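Local coordinates for fluoroacetyl-CoA-specific thioesterase-like domain-containing protein (Thermanaerovibrio acidaminovorans, PDB 3QOO) that is of unknown function but has a hot-dog fold related to the fluoroacetyl-CoA-specific thioesterases, so it may hydrolyse or bind an acyl-CoA thioester, at residues A[10-16]-A[88-94]; A[48-53]-A[115-119]. One frame throughout, in Å; residues are numbered along the deposited sequence.

Contact 1: residues A[10-16]-A[88-94]; sequences FPVGTYR and TVTVDRV
The ring of Y15 meets T88 obliquely, with CD1 3.8 Å from CG2 of T88, while G13 O from its own segment lies at the ring edge, in plane. Y15 carries CG between the backbone N and the carbonyl carbon (chi1 83°), which leads the far end of the ring away from 88-94; CB is left to meet T90, 3.5 Å from OG1. The other flat group is the guanidinium of R93, whose NE pairs with E95; in one of the two modelled conformers of D92, OD2 also lies at its edge in a salt bridge.

The backbones are joined by four hydrogen bonds. R16 and V89 form a hydrogen-bonded antiparallel pair, exchanging N-H and C=O both ways, and Y15 and T90 form the non-hydrogen-bonded pair next to it. V91 N then reaches T14 O at 2.8 Å, and G13 N returns to V91 O at 2.9 Å. Both of these bonds come from the end of a type II turn, P11 to T14, in which G13 takes a positive phi of 97°. P11 O inside the turn takes both T14 N and T14 OG1, the hydroxyl at 2.7 Å, which secures the bend.

V91 is the main apolar residue here. Its CG1 rests 3.7 Å from F10 O, and its CG2 lies 4.0 Å from CB of T14. V12 lays both methyls near D92 O, CG1 at 3.4 Å. F10 turns its ring away toward L56 and V99, and V89 faces L51 and I55 of helix 41-56.

Past V91, D92 and R93 both face V100, a classic beta bulge. The pairing of 15-21 with 84-95 thus puts an outermost strand on the antiparallel sheet that wraps the central helix of the hot-dog fold.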
loop_
_atom_site.group_PDB
_atom_site.type_symbol
_atom_site.label_atom_id
_atom_site.label_comp_id
_atom_site.label_asym_id
_atom_site.label_seq_id
_atom_site.Cartn_x
_atom_site.Cartn_y
_atom_site.Cartn_z
ATOM N N PHE A 10 -3.270 23.190 -7.502
ATOM C CA PHE A 10 -3.021 22.404 -6.284
ATOM C C PHE A 10 -2.188 23.166 -5.310
ATOM O O PHE A 10 -1.022 22.790 -5.087
ATOM C CB PHE A 10 -2.313 21.068 -6.607
ATOM C CG PHE A 10 -3.038 20.298 -7.603
ATOM C CD1 PHE A 10 -4.384 20.079 -7.404
ATOM C CD2 PHE A 10 -2.456 19.879 -8.785
ATOM C CE1 PHE A 10 -5.125 19.461 -8.342
ATOM C CE2 PHE A 10 -3.221 19.237 -9.720
ATOM C CZ PHE A 10 -4.529 18.998 -9.478
ATOM N N PRO A 11 -2.770 24.177 -4.660
ATOM C CA PRO A 11 -1.951 24.876 -3.726
ATOM C C PRO A 11 -1.470 23.970 -2.606
ATOM O O PRO A 11 -2.219 23.137 -2.113
ATOM C CB PRO A 11 -2.878 25.980 -3.195
ATOM C CG PRO A 11 -3.874 26.117 -4.204
ATOM C CD PRO A 11 -4.084 24.812 -4.803
ATOM N N VAL A 12 -0.227 24.147 -2.192
ATOM C CA VAL A 12 0.289 23.460 -1.035
ATOM C C VAL A 12 -0.637 23.708 0.155
ATOM O O VAL A 12 -1.082 24.838 0.372
ATOM C CB VAL A 12 1.753 23.916 -0.748
ATOM C CG1 VAL A 12 2.239 23.398 0.584
ATOM C CG2 VAL A 12 2.662 23.432 -1.846
ATOM N N GLY A 13 -0.975 22.643 0.874
ATOM C CA GLY A 13 -1.853 22.697 2.033
ATOM C C GLY A 13 -3.294 22.341 1.746
ATOM O O GLY A 13 -4.065 22.121 2.666
ATOM N N THR A 14 -3.669 22.278 0.479
ATOM C CA THR A 14 -5.003 21.837 0.081
ATOM C C THR A 14 -5.252 20.437 0.627
ATOM O O THR A 14 -4.407 19.558 0.443
ATOM C CB THR A 14 -5.148 21.813 -1.459
ATOM O OG1 THR A 14 -4.883 23.118 -1.974
ATOM C CG2 THR A 14 -6.553 21.392 -1.874
ATOM N N TYR A 15 -6.379 20.212 1.284
ATOM C CA TYR A 15 -6.650 18.910 1.880
ATOM C C TYR A 15 -8.076 18.478 1.803
ATOM O O TYR A 15 -8.983 19.294 1.621
ATOM C CB TYR A 15 -6.190 18.847 3.350
ATOM C CG TYR A 15 -7.170 19.425 4.360
ATOM C CD1 TYR A 15 -8.120 18.611 4.968
ATOM C CD2 TYR A 15 -7.145 20.753 4.713
ATOM C CE1 TYR A 15 -9.005 19.094 5.921
ATOM C CE2 TYR A 15 -8.032 21.244 5.673
ATOM C CZ TYR A 15 -8.960 20.437 6.263
ATOM O OH TYR A 15 -9.861 20.909 7.187
ATOM N N ARG A 16 -8.290 17.181 1.923
ATOM C CA ARG A 16 -9.596 16.582 2.107
ATOM C C ARG A 16 -9.508 15.536 3.208
ATOM O O ARG A 16 -8.427 14.992 3.518
ATOM C CB ARG A 16 -10.115 15.969 0.798
ATOM C CG ARG A 16 -10.410 17.011 -0.297
ATOM C CD ARG A 16 -10.994 16.338 -1.539
ATOM N NE ARG A 16 -12.416 16.088 -1.340
ATOM C CZ ARG A 16 -13.393 16.920 -1.707
ATOM N NH1 ARG A 16 -13.123 18.069 -2.331
ATOM N NH2 ARG A 16 -14.660 16.603 -1.448
ATOM N N THR A 88 -6.722 12.271 6.692
ATOM C CA THR A 88 -6.491 13.615 6.174
ATOM C C THR A 88 -5.357 13.517 5.169
ATOM O O THR A 88 -4.266 13.038 5.524
ATOM C CB THR A 88 -6.102 14.598 7.282
ATOM O OG1 THR A 88 -7.087 14.564 8.311
ATOM C CG2 THR A 88 -6.007 16.021 6.713
ATOM N N VAL A 89 -5.638 13.898 3.926
ATOM C CA VAL A 89 -4.660 13.919 2.879
ATOM C C VAL A 89 -4.473 15.338 2.379
ATOM O O VAL A 89 -5.465 16.018 2.127
ATOM C CB VAL A 89 -5.044 12.930 1.756
ATOM C CG1 VAL A 89 -4.116 13.054 0.563
ATOM C CG2 VAL A 89 -5.006 11.483 2.296
ATOM N N THR A 90 -3.222 15.755 2.268
ATOM C CA THR A 90 -2.844 17.155 2.068
ATOM C C THR A 90 -1.806 17.285 0.975
ATOM O O THR A 90 -0.839 16.528 0.955
ATOM C CB THR A 90 -2.219 17.737 3.350
ATOM O OG1 THR A 90 -3.114 17.528 4.448
ATOM C CG2 THR A 90 -1.917 19.227 3.200
ATOM N N VAL A 91 -1.955 18.256 0.089
ATOM C CA VAL A 91 -0.925 18.546 -0.904
ATOM C C VAL A 91 0.330 19.065 -0.209
ATOM O O VAL A 91 0.292 20.102 0.485
ATOM C CB VAL A 91 -1.401 19.548 -1.956
ATOM C CG1 VAL A 91 -0.252 19.920 -2.897
ATOM C CG2 VAL A 91 -2.623 18.980 -2.697
ATOM N N ASP A 92 1.438 18.348 -0.370
ATOM C CA ASP A 92 2.713 18.710 0.238
ATOM C C ASP A 92 3.552 19.581 -0.692
ATOM O O ASP A 92 4.042 20.638 -0.290
ATOM C CB ASP A 92 3.488 17.436 0.622
ATOM C CG ASP A 92 4.803 17.750 1.274
ATOM O OD1 ASP A 92 4.768 18.247 2.414
ATOM O OD2 ASP A 92 5.855 17.519 0.642
ATOM N N ARG A 93 3.687 19.143 -1.938
ATOM C CA ARG A 93 4.437 19.888 -2.926
ATOM C C ARG A 93 4.062 19.483 -4.331
ATOM O O ARG A 93 3.466 18.441 -4.541
ATOM C CB ARG A 93 5.915 19.781 -2.712
ATOM C CG ARG A 93 6.447 18.449 -2.959
ATOM C CD ARG A 93 7.975 18.410 -2.662
ATOM N NE ARG A 93 8.595 17.152 -3.064
ATOM C CZ ARG A 93 8.595 16.020 -2.365
ATOM N NH1 ARG A 93 8.008 15.924 -1.167
ATOM N NH2 ARG A 93 9.211 14.964 -2.886
ATOM N N VAL A 94 4.375 20.371 -5.283
ATOM C CA VAL A 94 4.240 20.091 -6.698
ATOM C C VAL A 94 5.624 20.085 -7.389
ATOM O O VAL A 94 6.482 20.918 -7.075
ATOM C CB VAL A 94 3.361 21.136 -7.344
ATOM C CG1 VAL A 94 3.309 20.910 -8.871
ATOM C CG2 VAL A 94 2.006 21.102 -6.695
#

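Contact 2: residues A[48-53]-A[115-119]; sequences MTQLAV and GLQER
Helix 48-53 lies across strand 115-119 with their axes 9.6 Å apart and their directions 49° from parallel, T49 and Q117 having the nearest CA atoms. Q117 stretches from the strand toward the helix, CG anti to the backbone N (chi1 -173°), and its side chain crosses that of T49 at about a right angle. NE2 donates to T49 OG1 at 2.9 Å, with that oxygen close to the amide plane; the threonine hydroxyl in turn is bonded to L45 O one helical turn back, and NE2 has a second partner in S71 OG. At the other end of the amide, OE1 accepts NH1 of R119 at 2.8 Å, from well above the carbonyl plane. Bonds to both ends fix which way round the amide sits.

This is the characteristic hot-dog core, a long helix cradled by the curved antiparallel sheet, here with polar groups buried in the interface. R119 bends at chi3 (66°), which brings its guanidinium alongside V53: V53 CG2 lies over one face, 3.5 Å from NH2, while A52 CB packs 3.6 Å from CD. NE bonds to S66 OG, and L35 of the second subunit packs against the same side chain. Nearer the strand's start, the selenomethionine M48 runs extended before bending at chi3, bringing SE to 3.6 Å from L116 C, beside G115, which carries no side chain, and CE 3.4 Å from L116 O.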
loop_
_atom_site.group_PDB
_atom_site.type_symbol
_atom_site.label_atom_id
_atom_site.label_comp_id
_atom_site.label_asym_id
_atom_site.label_seq_id
_atom_site.Cartn_x
_atom_site.Cartn_y
_atom_site.Cartn_z
HETATM N N MSE A 48 -5.934 6.344 1.296
HETATM C CA MSE A 48 -5.100 7.446 0.890
HETATM C C MSE A 48 -5.257 7.748 -0.599
HETATM O O MSE A 48 -5.419 8.916 -0.999
HETATM C CB MSE A 48 -3.642 7.157 1.233
HETATM C CG MSE A 48 -2.680 8.247 0.727
HETATM SE SE MSE A 48 -0.855 8.084 1.451
HETATM C CE MSE A 48 -0.367 6.327 0.736
ATOM N N THR A 49 -5.247 6.697 -1.405
ATOM C CA THR A 49 -5.417 6.817 -2.850
ATOM C C THR A 49 -6.780 7.462 -3.165
ATOM O O THR A 49 -6.882 8.373 -3.989
ATOM C CB THR A 49 -5.296 5.472 -3.554
ATOM O OG1 THR A 49 -3.958 5.012 -3.383
ATOM C CG2 THR A 49 -5.614 5.616 -5.018
ATOM N N GLN A 50 -7.827 6.965 -2.526
ATOM C CA GLN A 50 -9.159 7.503 -2.756
ATOM C C GLN A 50 -9.218 9.001 -2.502
ATOM O O GLN A 50 -9.758 9.755 -3.329
ATOM C CB GLN A 50 -10.186 6.799 -1.862
ATOM C CG GLN A 50 -11.583 7.355 -2.064
ATOM C CD GLN A 50 -12.621 6.700 -1.215
ATOM O OE1 GLN A 50 -12.367 5.651 -0.630
ATOM N NE2 GLN A 50 -13.827 7.271 -1.189
ATOM N N LEU A 51 -8.674 9.433 -1.381
ATOM C CA LEU A 51 -8.676 10.863 -1.070
ATOM C C LEU A 51 -7.797 11.667 -1.995
ATOM O O LEU A 51 -8.177 12.769 -2.381
ATOM C CB LEU A 51 -8.249 11.103 0.366
ATOM C CG LEU A 51 -9.330 11.022 1.408
ATOM C CD1 LEU A 51 -8.731 11.213 2.777
ATOM C CD2 LEU A 51 -10.408 12.018 1.150
ATOM N N ALA A 52 -6.632 11.144 -2.366
ATOM C CA ALA A 52 -5.752 11.872 -3.262
ATOM C C ALA A 52 -6.460 12.092 -4.594
ATOM O O ALA A 52 -6.374 13.178 -5.171
ATOM C CB ALA A 52 -4.451 11.088 -3.447
ATOM N N VAL A 53 -7.145 11.070 -5.087
ATOM C CA VAL A 53 -7.874 11.211 -6.342
ATOM C C VAL A 53 -8.999 12.234 -6.164
ATOM O O VAL A 53 -9.247 13.063 -7.067
ATOM C CB VAL A 53 -8.433 9.845 -6.800
ATOM C CG1 VAL A 53 -9.416 9.989 -7.958
ATOM C CG2 VAL A 53 -7.304 8.916 -7.224
ATOM N N GLY A 115 1.408 8.569 5.975
ATOM C CA GLY A 115 1.787 8.153 4.659
ATOM C C GLY A 115 2.135 9.253 3.720
ATOM O O GLY A 115 1.994 10.440 4.069
ATOM N N LEU A 116 2.550 8.881 2.516
ATOM C CA LEU A 116 2.693 9.827 1.450
ATOM C C LEU A 116 2.374 9.130 0.138
ATOM O O LEU A 116 2.513 7.908 0.004
ATOM C CB LEU A 116 4.036 10.443 1.406
ATOM C CG LEU A 116 5.178 9.641 0.916
ATOM C CD1 LEU A 116 5.140 9.313 -0.612
ATOM C CD2 LEU A 116 6.493 10.381 1.243
ATOM N N GLN A 117 1.997 9.933 -0.853
ATOM C CA GLN A 117 1.727 9.431 -2.186
ATOM C C GLN A 117 2.141 10.468 -3.217
ATOM O O GLN A 117 1.797 11.654 -3.083
ATOM C CB GLN A 117 0.267 9.055 -2.345
ATOM C CG GLN A 117 -0.047 8.363 -3.690
ATOM C CD GLN A 117 -1.421 7.771 -3.688
ATOM O OE1 GLN A 117 -2.368 8.374 -4.204
ATOM N NE2 GLN A 117 -1.562 6.595 -3.065
ATOM N N GLU A 118 2.880 10.047 -4.233
ATOM C CA GLU A 118 3.217 10.868 -5.364
ATOM C C GLU A 118 2.341 10.420 -6.516
ATOM O O GLU A 118 2.300 9.229 -6.817
ATOM C CB GLU A 118 4.677 10.724 -5.726
ATOM C CG GLU A 118 5.131 11.536 -6.938
ATOM C CD GLU A 118 6.557 11.301 -7.314
ATOM O OE1 GLU A 118 7.339 10.827 -6.464
ATOM O OE2 GLU A 118 6.877 11.588 -8.488
ATOM N N ARG A 119 1.670 11.374 -7.151
ATOM C CA ARG A 119 0.816 11.076 -8.311
ATOM C C ARG A 119 1.274 11.936 -9.500
ATOM O O ARG A 119 1.788 13.050 -9.312
ATOM C CB ARG A 119 -0.659 11.377 -7.988
ATOM C CG ARG A 119 -1.171 10.596 -6.794
ATOM C CD ARG A 119 -2.679 10.684 -6.578
ATOM N NE ARG A 119 -3.439 10.064 -7.653
ATOM C CZ ARG A 119 -3.628 8.757 -7.798
ATOM N NH1 ARG A 119 -3.182 7.873 -6.878
ATOM N NH2 ARG A 119 -4.277 8.317 -8.871
#

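Overall arrangement
Contacts 1 and 2 have centres about 10 Å apart and involve the same sheet: contact 1 lays the outermost strand of this chain, 15-21, along 84-95, and contact 2 sets helix 41-56 on strand 110-123. They touch through L51, a helix residue that turns away from 115-119: its CD1 lies 3.8 Å from CG2 of V89 and 3.9 Å from R16 O. Their segments alternate along the chain, so the sequence passes from edge strand to helix and back to the sheet. Contact 2 also reaches the second subunit; in hot-dog thioesterases the active sites commonly lie at such subunit interfaces, but none is established here. The bound sodium ion, at S23 and S25, involves neither contact's residues.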